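Local coordinates for protein putative primosome component (Streptococcus pyogenes serotype M3, PDB 2QGZ) that probably acts as a primosomal helicase loader, an ATP-binding protein of the P-loop NTPase class thought to help place the replicative helicase on DNA, at residues A[180-185]-A[215-220]; A[251-256]-A[287-292]. All coordinates share one frame; numbering follows the deposited sequence.

Interaction 1: A[180-185]-A[215-220]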
loop_
_atom_site.group_PDB
_atom_site.type_symbol
_atom_site.label_atom_id
_atom_site.label_comp_id
_atom_site.label_asym_id
_atom_site.label_seq_id
_atom_site.Cartn_x
_atom_site.Cartn_y
_atom_site.Cartn_z
ATOM N N LYS A 180 -7.194 14.167 -7.953
ATOM C CA LYS A 180 -7.443 13.440 -9.180
ATOM C C LYS A 180 -8.736 12.699 -8.853
ATOM O O LYS A 180 -9.282 12.883 -7.763
ATOM C CB LYS A 180 -6.304 12.464 -9.440
ATOM C CG LYS A 180 -4.923 13.119 -9.463
ATOM C CD LYS A 180 -4.861 14.221 -10.488
ATOM C CE LYS A 180 -3.438 14.452 -10.975
ATOM N NZ LYS A 180 -2.507 14.803 -9.881
ATOM N N GLY A 181 -9.246 11.879 -9.762
ATOM C CA GLY A 181 -10.475 11.172 -9.439
ATOM C C GLY A 181 -10.243 9.680 -9.289
ATOM O O GLY A 181 -11.168 8.878 -9.402
ATOM N N VAL A 182 -8.997 9.323 -9.004
ATOM C CA VAL A 182 -8.572 7.938 -8.881
ATOM C C VAL A 182 -9.003 7.170 -7.640
ATOM O O VAL A 182 -9.033 7.701 -6.531
ATOM C CB VAL A 182 -7.036 7.854 -9.011
ATOM C CG1 VAL A 182 -6.386 8.815 -8.038
ATOM C CG2 VAL A 182 -6.563 6.430 -8.763
ATOM N N SER A 183 -9.334 5.901 -7.856
ATOM C CA SER A 183 -9.749 4.993 -6.795
ATOM C C SER A 183 -8.501 4.289 -6.281
ATOM O O SER A 183 -7.569 4.030 -7.034
ATOM C CB SER A 183 -10.728 3.940 -7.333
ATOM O OG SER A 183 -11.900 4.534 -7.867
ATOM N N THR A 184 -8.486 3.982 -4.996
ATOM C CA THR A 184 -7.357 3.302 -4.393
ATOM C C THR A 184 -7.934 2.209 -3.523
ATOM O O THR A 184 -9.047 2.342 -3.019
ATOM C CB THR A 184 -6.520 4.255 -3.493
ATOM O OG1 THR A 184 -5.907 5.274 -4.293
ATOM C CG2 THR A 184 -5.427 3.486 -2.766
ATOM N N THR A 185 -7.190 1.122 -3.365
ATOM C CA THR A 185 -7.629 0.038 -2.511
ATOM C C THR A 185 -6.579 -0.157 -1.437
ATOM O O THR A 185 -5.393 -0.325 -1.733
ATOM C CB THR A 185 -7.798 -1.284 -3.274
ATOM O OG1 THR A 185 -8.875 -1.159 -4.208
ATOM C CG2 THR A 185 -8.116 -2.421 -2.307
ATOM N N VAL A 215 -6.992 -2.510 -9.763
ATOM C CA VAL A 215 -7.276 -1.166 -9.274
ATOM C C VAL A 215 -6.116 -0.236 -9.634
ATOM O O VAL A 215 -4.958 -0.648 -9.651
ATOM C CB VAL A 215 -7.502 -1.140 -7.754
ATOM C CG1 VAL A 215 -8.741 -1.965 -7.410
ATOM C CG2 VAL A 215 -6.267 -1.667 -7.022
ATOM N N PRO A 216 -6.413 1.032 -9.937
ATOM C CA PRO A 216 -5.380 2.008 -10.305
ATOM C C PRO A 216 -4.195 2.101 -9.349
ATOM O O PRO A 216 -3.049 2.195 -9.781
ATOM C CB PRO A 216 -6.160 3.313 -10.380
ATOM C CG PRO A 216 -7.516 2.856 -10.832
ATOM C CD PRO A 216 -7.750 1.653 -9.958
ATOM N N VAL A 217 -4.481 2.095 -8.054
ATOM C CA VAL A 217 -3.448 2.188 -7.033
ATOM C C VAL A 217 -3.810 1.208 -5.933
ATOM O O VAL A 217 -4.916 1.245 -5.405
ATOM C CB VAL A 217 -3.381 3.596 -6.422
ATOM C CG1 VAL A 217 -2.350 3.627 -5.323
ATOM C CG2 VAL A 217 -3.032 4.605 -7.480
ATOM N N LEU A 218 -2.865 0.345 -5.589
ATOM C CA LEU A 218 -3.086 -0.676 -4.579
ATOM C C LEU A 218 -2.096 -0.545 -3.425
ATOM O O LEU A 218 -0.882 -0.394 -3.644
ATOM C CB LEU A 218 -2.956 -2.059 -5.224
ATOM C CG LEU A 218 -3.086 -3.254 -4.282
ATOM C CD1 LEU A 218 -4.500 -3.309 -3.696
ATOM C CD2 LEU A 218 -2.778 -4.532 -5.049
ATOM N N ILE A 219 -2.618 -0.599 -2.203
ATOM C CA ILE A 219 -1.796 -0.502 -1.009
ATOM C C ILE A 219 -1.881 -1.844 -0.283
ATOM O O ILE A 219 -2.965 -2.253 0.133
ATOM C CB ILE A 219 -2.329 0.579 -0.029
ATOM C CG1 ILE A 219 -2.512 1.930 -0.737
ATOM C CG2 ILE A 219 -1.406 0.673 1.185
ATOM C CD1 ILE A 219 -1.250 2.547 -1.263
ATOM N N LEU A 220 -0.753 -2.528 -0.130
ATOM C CA LEU A 220 -0.734 -3.810 0.577
ATOM C C LEU A 220 -0.182 -3.576 1.994
ATOM O O LEU A 220 1.032 -3.587 2.206
ATOM C CB LEU A 220 0.141 -4.818 -0.184
ATOM C CG LEU A 220 -0.320 -5.094 -1.617
ATOM C CD1 LEU A 220 0.676 -5.983 -2.314
ATOM C CD2 LEU A 220 -1.686 -5.753 -1.613
#
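T185 sits in parallel register with L218, their CA atoms 5.0 Å apart, and both backbone polar groups of T185 reach across to the two residues that flank L218. T185 N donates to V217 O at 3.1 Å, and T185 O accepts from I219 N at 2.8 Å. One step earlier, T184 CA lies 3.3 Å from the same V217 O, a CA-H...O contact beside the true bond. Strands 184-188 and 217-221 are neighbours in the all-parallel sheet of a P-loop NTPase core, and the chain between them, which carries helices 189-197 and 210-213, makes a beta-alpha-beta crossover. Strand 217-221 is hydrophobic, consistent with the Walker B strand of such folds. T184, V217 and I219 share one face of the sheet, where T184 turns its methyl CG2 to I219 CG1, 3.9 Å away; helix 165-179 covers T184 and I219 through A173, L169 and M172. On the face of T185 and L218, the hydroxyl of T185 lies beside the backbone N (chi1 -66°), which aims OG1 at V215 CG1, 3.3 Å off, the two side chains crossing at about a right angle. L218 leaves the backbone on the same face as T185, and its CD1 reaches over to T185 CB, 3.9 Å away. Before the strands proper, V182 CG2 lies 3.5 Å from P216 CB, the side chains sliding past each other in opposite directions, with Y147 packing against both V182 and P216.

Interaction 2: A[251-256]-A[287-292]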
loop_
_atom_site.group_PDB
_atom_site.type_symbol
_atom_site.label_atom_id
_atom_site.label_comp_id
_atom_site.label_asym_id
_atom_site.label_seq_id
_atom_site.Cartn_x
_atom_site.Cartn_y
_atom_site.Cartn_z
ATOM N N THR A 251 2.005 0.263 -7.021
ATOM C CA THR A 251 1.725 -0.619 -5.902
ATOM C C THR A 251 2.554 -0.207 -4.699
ATOM O O THR A 251 3.766 -0.024 -4.806
ATOM C CB THR A 251 2.059 -2.057 -6.300
ATOM O OG1 THR A 251 1.391 -2.358 -7.534
ATOM C CG2 THR A 251 1.624 -3.040 -5.222
ATOM N N PHE A 252 1.894 -0.041 -3.558
ATOM C CA PHE A 252 2.583 0.356 -2.335
ATOM C C PHE A 252 2.533 -0.772 -1.308
ATOM O O PHE A 252 1.762 -1.712 -1.456
ATOM C CB PHE A 252 1.926 1.601 -1.734
ATOM C CG PHE A 252 1.972 2.810 -2.624
ATOM C CD1 PHE A 252 1.287 2.830 -3.836
ATOM C CD2 PHE A 252 2.694 3.941 -2.243
ATOM C CE1 PHE A 252 1.321 3.963 -4.659
ATOM C CE2 PHE A 252 2.736 5.076 -3.056
ATOM C CZ PHE A 252 2.049 5.090 -4.267
ATOM N N PHE A 253 3.360 -0.676 -0.272
ATOM C CA PHE A 253 3.395 -1.677 0.789
ATOM C C PHE A 253 3.797 -1.015 2.100
ATOM O O PHE A 253 4.371 0.069 2.105
ATOM C CB PHE A 253 4.453 -2.763 0.525
ATOM C CG PHE A 253 4.436 -3.344 -0.856
ATOM C CD1 PHE A 253 4.999 -2.650 -1.926
ATOM C CD2 PHE A 253 3.905 -4.619 -1.079
ATOM C CE1 PHE A 253 5.043 -3.219 -3.206
ATOM C CE2 PHE A 253 3.940 -5.204 -2.358
ATOM C CZ PHE A 253 4.513 -4.500 -3.424
ATOM N N THR A 254 3.492 -1.674 3.209
ATOM C CA THR A 254 3.919 -1.210 4.527
ATOM C C THR A 254 4.406 -2.504 5.177
ATOM O O THR A 254 3.898 -3.589 4.876
ATOM C CB THR A 254 2.780 -0.637 5.393
ATOM O OG1 THR A 254 1.845 -1.670 5.681
ATOM C CG2 THR A 254 2.069 0.507 4.687
ATOM N N SER A 255 5.379 -2.412 6.067
ATOM C CA SER A 255 5.887 -3.621 6.691
ATOM C C SER A 255 6.712 -3.302 7.937
ATOM O O SER A 255 7.110 -2.159 8.150
ATOM C CB SER A 255 6.749 -4.380 5.667
ATOM O OG SER A 255 7.294 -5.568 6.210
ATOM N N ASN A 256 6.951 -4.318 8.763
ATOM C CA ASN A 256 7.766 -4.150 9.961
ATOM C C ASN A 256 9.217 -4.446 9.584
ATOM O O ASN A 256 10.138 -4.149 10.346
ATOM C CB ASN A 256 7.326 -5.115 11.063
ATOM C CG ASN A 256 5.950 -4.797 11.604
ATOM O OD1 ASN A 256 5.688 -3.678 12.036
ATOM N ND2 ASN A 256 5.063 -5.783 11.593
ATOM N N TYR A 287 10.929 -4.110 -7.472
ATOM C CA TYR A 287 10.754 -3.467 -8.762
ATOM C C TYR A 287 9.597 -2.461 -8.726
ATOM O O TYR A 287 9.677 -1.393 -9.331
ATOM C CB TYR A 287 10.537 -4.532 -9.847
ATOM C CG TYR A 287 10.186 -3.971 -11.202
ATOM C CD1 TYR A 287 8.865 -3.679 -11.533
ATOM C CD2 TYR A 287 11.174 -3.687 -12.136
ATOM C CE1 TYR A 287 8.537 -3.113 -12.759
ATOM C CE2 TYR A 287 10.859 -3.117 -13.368
ATOM C CZ TYR A 287 9.539 -2.829 -13.670
ATOM O OH TYR A 287 9.220 -2.224 -14.869
ATOM N N LEU A 288 8.539 -2.795 -7.990
ATOM C CA LEU A 288 7.362 -1.934 -7.888
ATOM C C LEU A 288 7.461 -0.770 -6.902
ATOM O O LEU A 288 6.800 0.254 -7.091
ATOM C CB LEU A 288 6.139 -2.772 -7.517
ATOM C CG LEU A 288 5.653 -3.772 -8.558
ATOM C CD1 LEU A 288 4.831 -4.855 -7.894
ATOM C CD2 LEU A 288 4.853 -3.034 -9.608
ATOM N N ALA A 289 8.281 -0.901 -5.863
ATOM C CA ALA A 289 8.355 0.177 -4.876
ATOM C C ALA A 289 9.734 0.504 -4.312
ATOM O O ALA A 289 10.610 -0.353 -4.232
ATOM C CB ALA A 289 7.401 -0.130 -3.735
ATOM N N ARG A 290 9.914 1.757 -3.915
ATOM C CA ARG A 290 11.174 2.210 -3.342
ATOM C C ARG A 290 11.065 2.118 -1.824
ATOM O O ARG A 290 10.060 2.510 -1.244
ATOM C CB ARG A 290 11.465 3.645 -3.787
ATOM C CG ARG A 290 11.806 3.766 -5.277
ATOM C CD ARG A 290 13.207 3.192 -5.570
ATOM N NE ARG A 290 13.467 2.964 -6.995
ATOM C CZ ARG A 290 12.943 1.965 -7.709
ATOM N NH1 ARG A 290 12.122 1.089 -7.139
ATOM N NH2 ARG A 290 13.245 1.836 -8.996
ATOM N N GLU A 291 12.103 1.590 -1.190
ATOM C CA GLU A 291 12.132 1.401 0.260
ATOM C C GLU A 291 12.323 2.701 1.036
ATOM O O GLU A 291 13.180 3.503 0.692
ATOM C CB GLU A 291 13.262 0.438 0.604
ATOM C CG GLU A 291 13.155 -0.268 1.934
ATOM C CD GLU A 291 14.390 -1.124 2.225
ATOM O OE1 GLU A 291 14.303 -2.029 3.084
ATOM O OE2 GLU A 291 15.450 -0.885 1.598
ATOM N N PHE A 292 11.516 2.903 2.077
ATOM C CA PHE A 292 11.606 4.102 2.925
ATOM C C PHE A 292 11.476 3.685 4.383
ATOM O O PHE A 292 10.507 3.026 4.757
ATOM C CB PHE A 292 10.477 5.103 2.630
ATOM C CG PHE A 292 10.748 6.031 1.477
ATOM C CD1 PHE A 292 10.715 5.574 0.164
ATOM C CD2 PHE A 292 11.008 7.374 1.706
ATOM C CE1 PHE A 292 10.938 6.447 -0.907
ATOM C CE2 PHE A 292 11.231 8.252 0.647
ATOM C CZ PHE A 292 11.196 7.789 -0.662
HETATM O O HOH W 1 4.311 0.313 -8.488
#
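F253 and A289 meet through an aromatic edge, and the phenylalanine is the side chain to follow outward. Its CB and CG stay clear of 287-292 and carry the ring off the strand, with CG beside the backbone N (chi1 -48°). The ring first touches at CD1, then at CE1, each 3.9 Å from A289 CB, and that methyl lies near the ring plane and so faces the edge. CE1 also comes within 4.5 Å of L288 CB, a looser apolar contact at the same edge. At the tip, CZ lies 3.7 Å from T251 CG2 of its own strand, while CD2 and CE2 turn to L220 of strand 217-221. In this P-loop NTPase sheet, 251-255 and 289-293 are not neighbours: strand 154-158 runs between them and bonds to the F253 backbone through L155 and L157. The contact forms where helix 281-288 ends at L288 and the chain turns straight into the edge strand. There a single water ties the two backbones together, accepting from T251 N at 2.7 Å and donating to L288 O at 2.9 Å, which gives both buried polar groups a partner. A289 CB also rests 3.8 Å from T251 O. The T251 hydroxyl bonds to R244 NE and L249 O, while L288 CD2 lies 4.1 Å from that same OG1, an apolar branch crossing the threonine obliquely.

The two contacts lie in series along the chain, interaction 1 closing before interaction 2 opens, with about 15 Å between their centres. They meet inside one parallel sheet, where 217-221 and 251-255 are neighbours: L218 O probably accepts from F252 N at 2.8 Å, and L220 N probably donates to F252 O at 3.0 Å. I219 CD1 packs on F252 CB, 3.3 Å away. Interaction 1 joins 184-188 to 217-221, and interaction 2 joins strand 251-255 to the junction of helix 281-288 and edge strand 289-293, two places away with 154-158 between. The side chain of I219 in interaction 1 lies near, without touching, the probable P-loop that follows strand 154-158.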